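Local coordinates for protein beta-galactosidase (Trichoderma reesei, PDB 3OG2) that probably hydrolyses terminal non-reducing beta-D-galactose residues of beta-D-galactosides, as a glycoprotein of glycoside hydrolase family 35, at residues Glu46-Arg51 with Ile119-Ser124; Val73-Asp78 with Leu111-Gly116; Thr418-Tyr423 with Thr444-Asp449. One frame throughout, in Å; residues are numbered along the deposited sequence.

How the interactions relate
Interactions 1 and 2 share the TIM-barrel sheet of the family 35 domain. Their centres are 9 Å apart. Strands 38-47 and 72-76 are neighbours there, and strand 110-116 follows next to 72-76. Along the chain, interaction 2 is nested inside the loop closed by interaction 1. They touch through Glu-46, whose OE2 forms a salt bridge of 2.8 Å with Arg-114 NH2. Both hold residues that bind beta-D-galactose, so both contribute residues to the sugar site. Interaction 3 comes later in the sequence, within beta-galactosidase domain 2. Its centre is about 38 Å from that of interaction 1, and it lies beside glycans, away from the sugar site.

Interaction 1: Glu46-Arg51 with Ile119-Ser124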
ATOM      1  N   GLU A  46       5.739  -0.161   3.184  1.00  6.35           N
ATOM      2  CA  GLU A  46       5.285   0.972   2.403  1.00  5.92           C
ATOM      3  C   GLU A  46       3.827   1.338   2.756  1.00  6.07           C
ATOM      4  O   GLU A  46       2.967   0.443   2.772  1.00  7.01           O
ATOM      5  CB  GLU A  46       5.317   0.632   0.898  1.00  6.76           C
ATOM      6  CG  GLU A  46       5.123   1.861   0.049  1.00  7.07           C
ATOM      7  CD  GLU A  46       6.358   2.652  -0.287  1.00  7.52           C
ATOM      8  OE1 GLU A  46       7.502   2.296   0.128  1.00  8.26           O
ATOM      9  OE2 GLU A  46       6.208   3.693  -1.001  1.00  8.39           O
ATOM     10  N   VAL A  47       3.623   2.631   3.004  1.00  6.20           N
ATOM     11  CA  VAL A  47       2.307   3.228   3.315  1.00  6.47           C
ATOM     12  C   VAL A  47       2.230   4.562   2.595  1.00  6.45           C
ATOM     13  O   VAL A  47       3.190   5.315   2.671  1.00  7.51           O
ATOM     14  CB  VAL A  47       2.133   3.454   4.820  1.00  7.55           C
ATOM     15  CG1 VAL A  47       0.796   4.160   5.119  1.00  9.61           C
ATOM     16  CG2 VAL A  47       2.254   2.147   5.602  1.00  8.41           C
ATOM     17  N   HIS A  48       1.119   4.843   1.937  1.00  6.37           N
ATOM     18  CA  HIS A  48       1.024   6.111   1.185  1.00  6.85           C
ATOM     19  C   HIS A  48      -0.003   6.982   1.863  1.00  6.42           C
ATOM     20  O   HIS A  48      -1.180   6.662   1.851  1.00  8.01           O
ATOM     21  CB  HIS A  48       0.598   5.870  -0.251  1.00  7.18           C
ATOM     22  CG  HIS A  48       1.664   5.101  -1.004  1.00  6.30           C
ATOM     23  ND1 HIS A  48       1.444   4.516  -2.195  1.00  6.94           N
ATOM     24  CD2 HIS A  48       2.969   4.908  -0.643  1.00  6.42           C
ATOM     25  CE1 HIS A  48       2.607   3.934  -2.562  1.00  6.28           C
ATOM     26  NE2 HIS A  48       3.537   4.149  -1.643  1.00  6.68           N
ATOM     27  N   PRO A  49       0.408   8.072   2.518  1.00  7.59           N
ATOM     28  CA  PRO A  49      -0.538   8.857   3.338  1.00  7.99           C
ATOM     29  C   PRO A  49      -1.714   9.344   2.519  1.00  7.29           C
ATOM     30  O   PRO A  49      -2.833   9.428   3.041  1.00  8.60           O
ATOM     31  CB  PRO A  49       0.305  10.006   3.889  1.00 10.82           C
ATOM     32  CG  PRO A  49       1.582  10.001   3.148  1.00 17.24           C
ATOM     33  CD  PRO A  49       1.793   8.588   2.618  1.00 10.97           C
ATOM     34  N   PHE A  50      -1.487   9.679   1.244  1.00  6.87           N
ATOM     35  CA  PHE A  50      -2.597  10.208   0.458  1.00  7.95           C
ATOM     36  C   PHE A  50      -3.627   9.171   0.068  1.00  6.57           C
ATOM     37  O   PHE A  50      -4.686   9.568  -0.442  1.00  8.91           O
ATOM     38  CB  PHE A  50      -2.012  10.911  -0.796  1.00  8.62           C
ATOM     39  CG  PHE A  50      -1.109  10.013  -1.617  1.00  8.04           C
ATOM     40  CD1 PHE A  50      -1.652   9.154  -2.570  1.00  8.27           C
ATOM     41  CD2 PHE A  50       0.284  10.059  -1.414  1.00  8.85           C
ATOM     42  CE1 PHE A  50      -0.853   8.294  -3.326  1.00  8.51           C
ATOM     43  CE2 PHE A  50       1.060   9.175  -2.159  1.00  9.07           C
ATOM     44  CZ  PHE A  50       0.523   8.297  -3.087  1.00  8.54           C
ATOM     45  N   ARG A  51      -3.352   7.892   0.298  1.00  6.52           N
ATOM     46  CA  ARG A  51      -4.335   6.828   0.010  1.00  7.46           C
ATOM     47  C   ARG A  51      -5.201   6.480   1.231  1.00  7.47           C
ATOM     48  O   ARG A  51      -6.055   5.602   1.143  1.00  8.08           O
ATOM     49  CB  ARG A  51      -3.612   5.592  -0.489  1.00  7.43           C
ATOM     50  CG  ARG A  51      -3.304   5.781  -2.009  1.00  7.99           C
ATOM     51  CD  ARG A  51      -2.377   4.707  -2.540  1.00  7.61           C
ATOM     52  NE  ARG A  51      -2.542   4.513  -3.992  1.00  6.83           N
ATOM     53  CZ  ARG A  51      -1.560   4.338  -4.857  1.00  6.10           C
ATOM     54  NH1 ARG A  51      -0.267   4.425  -4.551  1.00  6.42           N
ATOM     55  NH2 ARG A  51      -1.951   4.093  -6.104  1.00  6.30           N
ATOM     56  N   ILE A 119       6.890   9.681  -8.811  1.00  6.91           N
ATOM     57  CA  ILE A 119       6.787   8.550  -7.898  1.00  6.76           C
ATOM     58  C   ILE A 119       6.270   7.268  -8.554  1.00  6.31           C
ATOM     59  O   ILE A 119       6.408   6.198  -7.960  1.00  6.94           O
ATOM     60  CB  ILE A 119       5.887   8.881  -6.652  1.00  6.24           C
ATOM     61  CG1 ILE A 119       4.458   9.241  -7.023  1.00  6.56           C
ATOM     62  CG2 ILE A 119       6.559   9.952  -5.785  1.00  7.39           C
ATOM     63  CD1 ILE A 119       3.506   9.260  -5.842  1.00  6.84           C
ATOM     64  N   ASN A 120       5.675   7.339  -9.747  1.00  6.65           N
ATOM     65  CA  ASN A 120       5.067   6.156 -10.408  1.00  6.69           C
ATOM     66  C   ASN A 120       3.871   5.732  -9.561  1.00  5.68           C
ATOM     67  O   ASN A 120       2.841   6.410  -9.623  1.00  7.33           O
ATOM     68  CB  ASN A 120       6.132   5.059 -10.637  1.00  8.00           C
ATOM     69  CG  ASN A 120       5.758   4.176 -11.804  1.00  8.23           C
ATOM     70  OD1 ASN A 120       5.560   4.671 -12.952  1.00  9.20           O
ATOM     71  ND2 ASN A 120       5.597   2.879 -11.586  1.00  9.76           N
ATOM     72  N   ALA A 121       3.987   4.676  -8.749  1.00  6.46           N
ATOM     73  CA  ALA A 121       3.045   4.427  -7.660  1.00  6.62           C
ATOM     74  C   ALA A 121       1.652   4.042  -8.069  1.00  6.48           C
ATOM     75  O   ALA A 121       0.729   3.936  -7.231  1.00  6.91           O
ATOM     76  CB  ALA A 121       2.957   5.619  -6.692  1.00  7.14           C
ATOM     77  N   GLU A 122       1.450   3.765  -9.351  1.00  6.91           N
ATOM     78  CA  GLU A 122       0.103   3.493  -9.885  1.00  6.40           C
ATOM     79  C   GLU A 122      -0.892   4.620  -9.565  1.00  6.83           C
ATOM     80  O   GLU A 122      -2.088   4.419  -9.424  1.00  7.29           O
ATOM     81  CB  GLU A 122      -0.429   2.134  -9.412  1.00  7.54           C
ATOM     82  CG  GLU A 122       0.347   0.972 -10.093  1.00  8.24           C
ATOM     83  CD  GLU A 122       1.727   0.751  -9.500  1.00  7.91           C
ATOM     84  OE1 GLU A 122       1.830   0.472  -8.265  1.00 10.12           O
ATOM     85  OE2 GLU A 122       2.729   0.776 -10.266  1.00 10.35           O
ATOM     86  N   VAL A 123      -0.362   5.854  -9.489  1.00  6.70           N
ATOM     87  CA  VAL A 123      -1.188   7.041  -9.300  1.00  7.01           C
ATOM     88  C   VAL A 123      -1.256   7.803 -10.633  1.00  6.10           C
ATOM     89  O   VAL A 123      -0.377   7.668 -11.507  1.00  6.75           O
ATOM     90  CB  VAL A 123      -0.722   8.005  -8.197  1.00  6.98           C
ATOM     91  CG1 VAL A 123      -0.656   7.246  -6.856  1.00  8.02           C
ATOM     92  CG2 VAL A 123       0.586   8.730  -8.501  1.00  8.64           C
ATOM     93  N   SER A 124      -2.299   8.635 -10.754  1.00  6.28           N
ATOM     94  CA  SER A 124      -2.480   9.420 -11.975  1.00  6.89           C
ATOM     95  C   SER A 124      -1.205  10.249 -12.244  1.00  6.25           C
ATOM     96  O   SER A 124      -0.693  10.927 -11.348  1.00  7.60           O
ATOM     97  CB  SER A 124      -3.675  10.358 -11.789  1.00  7.62           C
ATOM     98  OG  SER A 124      -3.901  11.037 -13.027  1.00  7.99           O
TER
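Arg-51 meets the loop 119-124 at the carbonyl oxygen of Ala-121. Arg-51 NH1 and NH2 both donate to Ala-121 O, each at 2.9 Å, in an end-on fork. The oxygen lies in the guanidinium plane, and both nitrogens lie in the plane of the carbonyl. This fixes the rotation of the guanidinium. The chain is extended from CG to NE, which carries the group across to the loop. Val-123 CG1 sits over one guanidinium face, toward its rim, 3.5 Å from Arg-51 NH2. Val-123 CG1 also packs against Phe-50 CE1 at 3.7 Å. Ile-119 CD1 meets Phe-50 CZ at 4.2 Å, from the opposite direction. A chi1 of 55° sets Phe-50 CG between the backbone N and the carbonyl carbon, and the ring then meets both residues with CE1 and CZ.

A second shell sets the arginine. Arg-51 NH1 also donates to His-48 ND1 at 2.9 Å, close to both the imidazole and guanidinium planes. Through its other nitrogen, His-48 NE2 donates to Glu-46 OE2 at 2.8 Å, in the ring plane and to the anti lone pair. Both ring nitrogens are therefore engaged, which should hold the ring's orientation. His-48 CB lies over one face of the Phe-50 ring. Beyond the two segments, Arg-51 NH2 binds Asn-329 OD1, and the guanidinium makes a cation-pi contact with Tyr-342.

Ile-119, Asn-120, Ala-121 and Glu-122 bind beta-D-galactose in the complex; this buried network is consistent with keeping that loop in place. Segment 46-51 runs off the end of barrel strand 38-47 into a short 3-10 turn. Segment 119-124 lies in the loop between strand 110-116 and helix 144-163. Ile-119 and Ala-121 touch Tyr-76 of strand 72-76, while Val-47 and Pro-49 pack on helix 98-107.

Interaction 2: Val73-Asp78 with Leu111-Gly116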
ATOM      1  N   VAL A  73       8.704   2.914   8.111  1.00  6.01           N
ATOM      2  CA  VAL A  73       7.718   3.004   7.041  1.00  6.10           C
ATOM      3  C   VAL A  73       8.334   3.870   5.939  1.00  6.10           C
ATOM      4  O   VAL A  73       8.957   4.896   6.215  1.00  7.30           O
ATOM      5  CB  VAL A  73       6.392   3.587   7.570  1.00  7.02           C
ATOM      6  CG1 VAL A  73       5.510   4.174   6.465  1.00  8.01           C
ATOM      7  CG2 VAL A  73       5.659   2.427   8.287  1.00  8.54           C
ATOM      8  N   SER A  74       8.075   3.430   4.708  1.00  6.39           N
ATOM      9  CA  SER A  74       8.433   4.191   3.518  1.00  6.48           C
ATOM     10  C   SER A  74       7.189   4.777   2.888  1.00  5.98           C
ATOM     11  O   SER A  74       6.190   4.082   2.805  1.00  7.41           O
ATOM     12  CB  SER A  74       9.113   3.193   2.559  1.00  7.80           C
ATOM     13  OG  SER A  74       9.360   3.785   1.289  1.00  8.69           O
ATOM     14  N   PHE A  75       7.264   6.058   2.469  1.00  6.60           N
ATOM     15  CA  PHE A  75       6.059   6.677   1.935  1.00  6.39           C
ATOM     16  C   PHE A  75       6.384   7.541   0.736  1.00  6.10           C
ATOM     17  O   PHE A  75       7.429   8.192   0.683  1.00  7.24           O
ATOM     18  CB  PHE A  75       5.347   7.516   2.983  1.00  7.46           C
ATOM     19  CG  PHE A  75       6.086   8.771   3.446  1.00  6.54           C
ATOM     20  CD1 PHE A  75       7.108   8.727   4.402  1.00  7.55           C
ATOM     21  CD2 PHE A  75       5.747  10.009   2.887  1.00  8.01           C
ATOM     22  CE1 PHE A  75       7.748   9.910   4.807  1.00  7.29           C
ATOM     23  CE2 PHE A  75       6.379  11.180   3.315  1.00  8.78           C
ATOM     24  CZ  PHE A  75       7.376  11.126   4.270  1.00  8.68           C
ATOM     25  N   TYR A  76       5.439   7.580  -0.199  1.00  6.78           N
ATOM     26  CA  TYR A  76       5.464   8.535  -1.295  1.00  6.35           C
ATOM     27  C   TYR A  76       4.690   9.781  -0.884  1.00  5.72           C
ATOM     28  O   TYR A  76       3.772   9.712  -0.031  1.00  6.90           O
ATOM     29  CB  TYR A  76       4.808   7.938  -2.546  1.00  7.27           C
ATOM     30  CG  TYR A  76       5.669   7.003  -3.369  1.00  6.31           C
ATOM     31  CD1 TYR A  76       7.019   7.273  -3.685  1.00  6.39           C
ATOM     32  CD2 TYR A  76       5.048   5.867  -3.910  1.00  7.40           C
ATOM     33  CE1 TYR A  76       7.738   6.370  -4.494  1.00  6.64           C
ATOM     34  CE2 TYR A  76       5.767   4.990  -4.707  1.00  7.11           C
ATOM     35  CZ  TYR A  76       7.099   5.254  -4.988  1.00  6.71           C
ATOM     36  OH  TYR A  76       7.763   4.343  -5.765  1.00  7.69           O
ATOM     37  N   VAL A  77       4.996  10.872  -1.591  1.00  6.22           N
ATOM     38  CA  VAL A  77       4.129  12.062  -1.618  1.00  7.02           C
ATOM     39  C   VAL A  77       3.696  12.258  -3.056  1.00  6.52           C
ATOM     40  O   VAL A  77       4.551  12.105  -3.964  1.00  7.47           O
ATOM     41  CB  VAL A  77       4.843  13.315  -1.101  1.00  7.98           C
ATOM     42  CG1 VAL A  77       3.857  14.481  -1.095  1.00  8.13           C
ATOM     43  CG2 VAL A  77       5.476  13.082   0.257  1.00  8.51           C
ATOM     44  N   ASP A  78       2.415  12.543  -3.297  1.00  7.15           N
ATOM     45  CA  ASP A  78       1.883  12.690  -4.651  1.00  7.28           C
ATOM     46  C   ASP A  78       1.752  14.162  -4.989  1.00  6.54           C
ATOM     47  O   ASP A  78       0.828  14.862  -4.517  1.00  7.30           O
ATOM     48  CB  ASP A  78       0.528  11.958  -4.695  1.00  7.51           C
ATOM     49  CG  ASP A  78      -0.087  11.961  -6.054  1.00  7.13           C
ATOM     50  OD1 ASP A  78       0.403  12.576  -7.019  1.00  8.93           O
ATOM     51  OD2 ASP A  78      -1.175  11.276  -6.204  1.00  9.31           O
ATOM     52  N   LEU A 111      10.998   6.893   9.334  1.00  6.69           N
ATOM     53  CA  LEU A 111      10.440   7.024   7.994  1.00  6.35           C
ATOM     54  C   LEU A 111      11.510   7.221   6.927  1.00  6.41           C
ATOM     55  O   LEU A 111      12.508   7.957   7.125  1.00  6.89           O
ATOM     56  CB  LEU A 111       9.515   8.258   7.933  1.00  6.93           C
ATOM     57  CG  LEU A 111       8.246   8.174   8.809  1.00  6.49           C
ATOM     58  CD1 LEU A 111       7.504   9.519   8.751  1.00  7.79           C
ATOM     59  CD2 LEU A 111       7.357   7.025   8.440  1.00  9.15           C
ATOM     60  N   LEU A 112      11.243   6.577   5.791  1.00  5.91           N
ATOM     61  CA  LEU A 112      11.933   6.804   4.514  1.00  6.09           C
ATOM     62  C   LEU A 112      10.992   7.641   3.659  1.00  5.51           C
ATOM     63  O   LEU A 112       9.924   7.161   3.278  1.00  7.10           O
ATOM     64  CB  LEU A 112      12.264   5.451   3.881  1.00  6.42           C
ATOM     65  CG  LEU A 112      12.569   5.491   2.372  1.00  8.58           C
ATOM     66  CD1 LEU A 112      13.643   6.503   1.975  1.00  9.59           C
ATOM     67  CD2 LEU A 112      12.987   4.095   1.884  1.00 10.19           C
ATOM     68  N   ALA A 113      11.376   8.894   3.399  1.00  6.56           N
ATOM     69  CA  ALA A 113      10.535   9.818   2.642  1.00  7.26           C
ATOM     70  C   ALA A 113      10.877   9.752   1.162  1.00  6.94           C
ATOM     71  O   ALA A 113      12.063   9.868   0.825  1.00  7.49           O
ATOM     72  CB  ALA A 113      10.778  11.249   3.154  1.00  7.63           C
ATOM     73  N   ARG A 114       9.846   9.605   0.324  1.00  6.50           N
ATOM     74  CA  ARG A 114      10.071   9.428  -1.130  1.00  6.58           C
ATOM     75  C   ARG A 114       9.146  10.392  -1.847  1.00  5.80           C
ATOM     76  O   ARG A 114       8.062   9.982  -2.342  1.00  7.34           O
ATOM     77  CB  ARG A 114       9.863   7.954  -1.533  1.00  6.92           C
ATOM     78  CG  ARG A 114      10.426   6.958  -0.523  1.00  7.64           C
ATOM     79  CD  ARG A 114      10.688   5.588  -1.098  1.00  7.81           C
ATOM     80  NE  ARG A 114       9.472   4.907  -1.515  1.00  7.63           N
ATOM     81  CZ  ARG A 114       9.420   4.108  -2.574  1.00  7.02           C
ATOM     82  NH1 ARG A 114      10.462   3.934  -3.403  1.00  8.35           N
ATOM     83  NH2 ARG A 114       8.256   3.469  -2.834  1.00  7.46           N
ATOM     84  N   PRO A 115       9.493  11.677  -1.922  1.00  6.30           N
ATOM     85  CA  PRO A 115       8.562  12.649  -2.462  1.00  6.78           C
ATOM     86  C   PRO A 115       8.589  12.839  -3.977  1.00  7.34           C
ATOM     87  O   PRO A 115       7.874  13.700  -4.486  1.00  8.76           O
ATOM     88  CB  PRO A 115       8.991  13.962  -1.762  1.00  7.58           C
ATOM     89  CG  PRO A 115      10.462  13.804  -1.605  1.00  8.57           C
ATOM     90  CD  PRO A 115      10.684  12.317  -1.316  1.00  7.68           C
ATOM     91  N   GLY A 116       9.409  12.090  -4.677  1.00  6.66           N
ATOM     92  CA  GLY A 116       9.487  12.174  -6.109  1.00  7.93           C
ATOM     93  C   GLY A 116      10.503  13.216  -6.563  1.00  7.22           C
ATOM     94  O   GLY A 116      11.654  13.153  -6.117  1.00  9.15           O
TER
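Arg-114 reaches from its strand across to Tyr-76 on the neighbouring one. Arg-114 CB is 3.3 Å from Phe-75 O and also meets Tyr-76 CD1. CG continues past Phe-75 O, and Arg-114 CD lies 3.3 Å from Ser-74 OG. The chain bends at chi3 (-65°), which folds the guanidinium back over the tyrosine ring. NE lies beside Ser-74 OG, but the angle is too poor for a hydrogen bond. Arg-114 CZ is 3.4 Å from Tyr-76 CE1. The guanidinium stacks flat on the ring, with centres 4.0 Å apart and planes at 21°, and Arg-114 NH2 comes 3.0 Å from Tyr-76 CZ. The polar tips are held by other residues. NH2 forms a salt bridge with Glu-46, and NH1 pairs with Glu-278 and Gln-176. Ser-74 OG bonds to Glu-46, and Tyr-76 OH to Asn-179. Tyr-76 and Glu-278 bind beta-D-galactose, so Arg-114 touches two residues of the sugar site, stacking on one and pairing with the other.

The side chains of Phe-75 and Ala-113 lie on the other face of the sheet. Ala-113 CA sits over the Phe-75 ring in a CH-pi contact, 4.0 Å from its centroid, while Leu-111 CB comes to the ring edge.

Between the parallel strands, Leu-112 N donates to Val-73 O and Phe-75 N to Leu-112 O. Arg-114 N then donates to Phe-75 O at 2.8 Å.

These are adjacent parallel strands of the TIM barrel, joined by a beta-alpha-beta crossover through helix 98-107. Val-73, Phe-75 and Leu-111 pack on that helix, whereas Val-77, Ala-113 and Pro-115 rest on helix 144-163.

Interaction 3: Thr418-Tyr423 with Thr444-Asp449; sequences TDTASY and TLTGRD. With NAG (2-acetamido-2-deoxy-beta-D-glucopyranose), chain D.
Ala-421 and Leu-445 are joined by two backbone hydrogen bonds. Ala-421 N donates to Leu-445 O and Leu-445 N to Ala-421 O, both at 2.8 Å and nearly straight. They form a hydrogen-bonded antiparallel pair. Ser-422 and Thr-444 make the next, non-hydrogen-bonded pair.

Van der Waals contacts flank this ladder. Tyr-423 CE1 touches Leu-445 CB at 3.8 Å, with Leu-445 N at the ring edge. The methyls of Thr-420 and Thr-444 press tightly, CG2 to CG2 at 3.4 Å. In both, chi1 near -65° sets CG2 anti to the backbone N and OG1 anti to the carbonyl carbon, where each OG1 meets a bridging water. Thr-418 CG2 lies over one face of the Arg-448 guanidinium, 3.6 Å from Arg-448 NE, which bonds to Ser-416 O.

Three waters bridge the segments. One joins Thr-420 OG1 to Gly-447 N, from which it accepts at 2.8 Å. Another links Ser-422 OG and Thr-444 OG1. The third spans Tyr-423 OH and Thr-444 O, donating to the carbonyl. The tyrosine hydroxyl also bonds to His-453.

Among sugars, Thr-418 N makes a weak bond of 3.5 Å to NAG O6; a further NAG touches Arg-448 and mannose touches Thr-446.

The pairing is an antiparallel beta ladder of a three-stranded sheet in domain 2, with 443-445 as an outer strand and glycan sugars beside it.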
ATOM      1  N   THR A 418       6.573 -27.935  -4.162  1.00 13.40           N
ATOM      2  CA  THR A 418       5.584 -28.106  -3.117  1.00 13.97           C
ATOM      3  C   THR A 418       5.755 -29.464  -2.459  1.00 13.22           C
ATOM      4  O   THR A 418       4.900 -29.869  -1.657  1.00 15.77           O
ATOM      5  CB  THR A 418       4.164 -28.038  -3.709  1.00 14.91           C
ATOM      6  OG1 THR A 418       4.053 -28.999  -4.762  1.00 19.90           O
ATOM      7  CG2 THR A 418       3.937 -26.624  -4.302  1.00 16.29           C
ATOM      8  N   ASP A 419       6.835 -30.164  -2.769  1.00 14.88           N
ATOM      9  CA  ASP A 419       7.053 -31.426  -2.088  1.00 17.05           C
ATOM     10  C   ASP A 419       7.683 -31.244  -0.721  1.00 15.29           C
ATOM     11  O   ASP A 419       8.160 -30.175  -0.351  1.00 17.41           O
ATOM     12  CB  ASP A 419       8.002 -32.275  -2.938  1.00 25.41           C
ATOM     13  CG  ASP A 419       7.320 -32.663  -4.239  1.00 31.61           C
ATOM     14  OD1 ASP A 419       6.081 -32.813  -4.218  1.00 44.46           O
ATOM     15  OD2 ASP A 419       8.011 -32.792  -5.251  1.00 58.87           O
ATOM     16  N   THR A 420       7.659 -32.330   0.046  1.00 15.79           N
ATOM     17  CA  THR A 420       8.330 -32.371   1.337  1.00 14.25           C
ATOM     18  C   THR A 420       9.668 -33.079   1.218  1.00 14.78           C
ATOM     19  O   THR A 420       9.778 -34.155   0.628  1.00 21.43           O
ATOM     20  CB  THR A 420       7.471 -33.081   2.404  1.00 17.68           C
ATOM     21  OG1 THR A 420       6.314 -32.270   2.644  1.00 20.77           O
ATOM     22  CG2 THR A 420       8.162 -33.131   3.739  1.00 20.01           C
ATOM     23  N   ALA A 421      10.717 -32.508   1.766  1.00 14.77           N
ATOM     24  CA  ALA A 421      12.051 -33.052   1.793  1.00 14.81           C
ATOM     25  C   ALA A 421      12.466 -33.401   3.203  1.00 14.01           C
ATOM     26  O   ALA A 421      12.202 -32.651   4.120  1.00 15.12           O
ATOM     27  CB  ALA A 421      12.988 -31.982   1.231  1.00 18.15           C
ATOM     28  N   SER A 422      13.084 -34.549   3.381  1.00 13.41           N
ATOM     29  CA  SER A 422      13.739 -34.962   4.614  1.00 12.79           C
ATOM     30  C   SER A 422      15.225 -34.740   4.481  1.00 12.31           C
ATOM     31  O   SER A 422      15.808 -35.063   3.446  1.00 14.72           O
ATOM     32  CB  SER A 422      13.523 -36.463   4.830  1.00 15.65           C
ATOM     33  OG  SER A 422      12.107 -36.703   4.966  1.00 24.21           O
ATOM     34  N   TYR A 423      15.867 -34.174   5.506  1.00 12.17           N
ATOM     35  CA  TYR A 423      17.267 -33.849   5.389  1.00 11.62           C
ATOM     36  C   TYR A 423      17.915 -33.787   6.768  1.00 11.57           C
ATOM     37  O   TYR A 423      17.219 -33.789   7.804  1.00 12.35           O
ATOM     38  CB  TYR A 423      17.419 -32.512   4.636  1.00 11.44           C
ATOM     39  CG  TYR A 423      17.000 -31.273   5.372  1.00 11.82           C
ATOM     40  CD1 TYR A 423      15.648 -30.960   5.478  1.00 11.71           C
ATOM     41  CD2 TYR A 423      17.918 -30.401   5.966  1.00 11.39           C
ATOM     42  CE1 TYR A 423      15.224 -29.811   6.149  1.00 11.96           C
ATOM     43  CE2 TYR A 423      17.510 -29.243   6.630  1.00 11.47           C
ATOM     44  CZ  TYR A 423      16.152 -28.965   6.712  1.00 12.00           C
ATOM     45  OH  TYR A 423      15.766 -27.835   7.406  1.00 12.27           O
ATOM     46  N   THR A 444      12.607 -31.819   8.400  1.00 10.54           N
ATOM     47  CA  THR A 444      11.624 -31.793   7.327  1.00 11.83           C
ATOM     48  C   THR A 444      11.520 -30.382   6.783  1.00 10.64           C
ATOM     49  O   THR A 444      11.452 -29.411   7.548  1.00 12.03           O
ATOM     50  CB  THR A 444      10.210 -32.204   7.883  1.00 14.53           C
ATOM     51  OG1 THR A 444      10.304 -33.568   8.340  1.00 18.50           O
ATOM     52  CG2 THR A 444       9.132 -32.143   6.808  1.00 21.54           C
ATOM     53  N   LEU A 445      11.495 -30.270   5.466  1.00 11.28           N
ATOM     54  CA  LEU A 445      11.190 -28.988   4.784  1.00 11.73           C
ATOM     55  C   LEU A 445       9.935 -29.273   3.958  1.00 11.43           C
ATOM     56  O   LEU A 445      10.023 -30.023   2.953  1.00 13.13           O
ATOM     57  CB  LEU A 445      12.379 -28.475   3.958  1.00 13.38           C
ATOM     58  CG  LEU A 445      12.128 -27.050   3.415  1.00 11.88           C
ATOM     59  CD1 LEU A 445      12.236 -26.034   4.524  1.00 13.30           C
ATOM     60  CD2 LEU A 445      13.111 -26.753   2.290  1.00 14.73           C
ATOM     61  N   THR A 446       8.783 -28.762   4.337  1.00 11.01           N
ATOM     62  CA  THR A 446       7.532 -29.024   3.602  1.00 11.32           C
ATOM     63  C   THR A 446       7.415 -28.086   2.417  1.00 10.57           C
ATOM     64  O   THR A 446       8.353 -27.277   2.145  1.00 11.83           O
ATOM     65  CB  THR A 446       6.323 -28.911   4.555  1.00 13.03           C
ATOM     66  OG1 THR A 446       6.199 -27.564   5.039  1.00 13.33           O
ATOM     67  CG2 THR A 446       6.519 -29.825   5.768  1.00 14.58           C
ATOM     68  N   GLY A 447       6.351 -28.162   1.648  1.00 10.90           N
ATOM     69  CA  GLY A 447       6.267 -27.441   0.399  1.00 12.01           C
ATOM     70  C   GLY A 447       6.324 -25.921   0.557  1.00 11.00           C
ATOM     71  O   GLY A 447       5.712 -25.366   1.475  1.00 11.75           O
ATOM     72  N   ARG A 448       7.059 -25.293  -0.349  1.00 10.99           N
ATOM     73  CA  ARG A 448       7.176 -23.800  -0.357  1.00  9.86           C
ATOM     74  C   ARG A 448       7.434 -23.247   1.022  1.00  8.74           C
ATOM     75  O   ARG A 448       6.833 -22.265   1.473  1.00 10.43           O
ATOM     76  CB  ARG A 448       5.939 -23.190  -1.021  1.00 10.98           C
ATOM     77  CG  ARG A 448       6.018 -23.529  -2.506  1.00 10.72           C
ATOM     78  CD  ARG A 448       4.885 -22.927  -3.305  1.00 11.37           C
ATOM     79  NE  ARG A 448       5.082 -23.272  -4.711  1.00 10.94           N
ATOM     80  CZ  ARG A 448       4.289 -22.897  -5.703  1.00 11.25           C
ATOM     81  NH1 ARG A 448       3.231 -22.134  -5.466  1.00 12.25           N
ATOM     82  NH2 ARG A 448       4.583 -23.305  -6.935  1.00 12.14           N
ATOM     83  N   ASP A 449       8.401 -23.868   1.687  1.00 10.54           N
ATOM     84  CA  ASP A 449       8.914 -23.363   2.971  1.00  9.81           C
ATOM     85  C   ASP A 449      10.402 -23.113   2.835  1.00 10.00           C
ATOM     86  O   ASP A 449      11.083 -23.696   1.983  1.00 10.58           O
ATOM     87  CB  ASP A 449       8.591 -24.340   4.105  1.00 12.31           C
ATOM     88  CG  ASP A 449       8.697 -23.665   5.448  1.00 11.96           C
ATOM     89  OD1 ASP A 449       8.862 -22.411   5.587  1.00 13.09           O
ATOM     90  OD2 ASP A 449       8.673 -24.377   6.496  1.00 15.94           O
TER
HETATM   91  C1  NAG D   1       9.470 -27.013  -9.464  1.00 31.05           C
HETATM   92  C2  NAG D   1       9.332 -27.751 -10.787  1.00 40.13           C
HETATM   93  C3  NAG D   1       7.938 -27.542 -11.356  1.00 43.08           C
HETATM   94  C4  NAG D   1       6.759 -27.618 -10.378  1.00 38.80           C
HETATM   95  C5  NAG D   1       7.065 -26.911  -9.041  1.00 30.08           C
HETATM   96  C6  NAG D   1       6.074 -27.216  -7.926  1.00 39.43           C
HETATM   97  C7  NAG D   1      11.491 -27.816 -12.022  1.00 51.39           C
HETATM   98  C8  NAG D   1      12.431 -26.937 -12.808  1.00 52.94           C
HETATM   99  N2  NAG D   1      10.290 -27.299 -11.780  1.00 47.26           N
HETATM  100  O3  NAG D   1       7.769 -28.268 -12.551  1.00 58.49           O
HETATM  101  O4  NAG D   1       5.683 -26.953 -10.992  1.00 47.04           O
HETATM  102  O5  NAG D   1       8.357 -27.337  -8.662  1.00 29.08           O
HETATM  103  O6  NAG D   1       6.211 -28.591  -7.531  1.00 44.14           O
HETATM  104  O7  NAG D   1      11.745 -29.031 -12.010  1.00 68.05           O
HETATM  105  O   HOH W   1       4.360 -30.041   1.924  1.00 32.11           O
HETATM  106  O   HOH W   2      11.502 -35.865   7.655  1.00 40.01           O
HETATM  107  O   HOH W   3      13.441 -28.101   9.084  1.00 14.37           O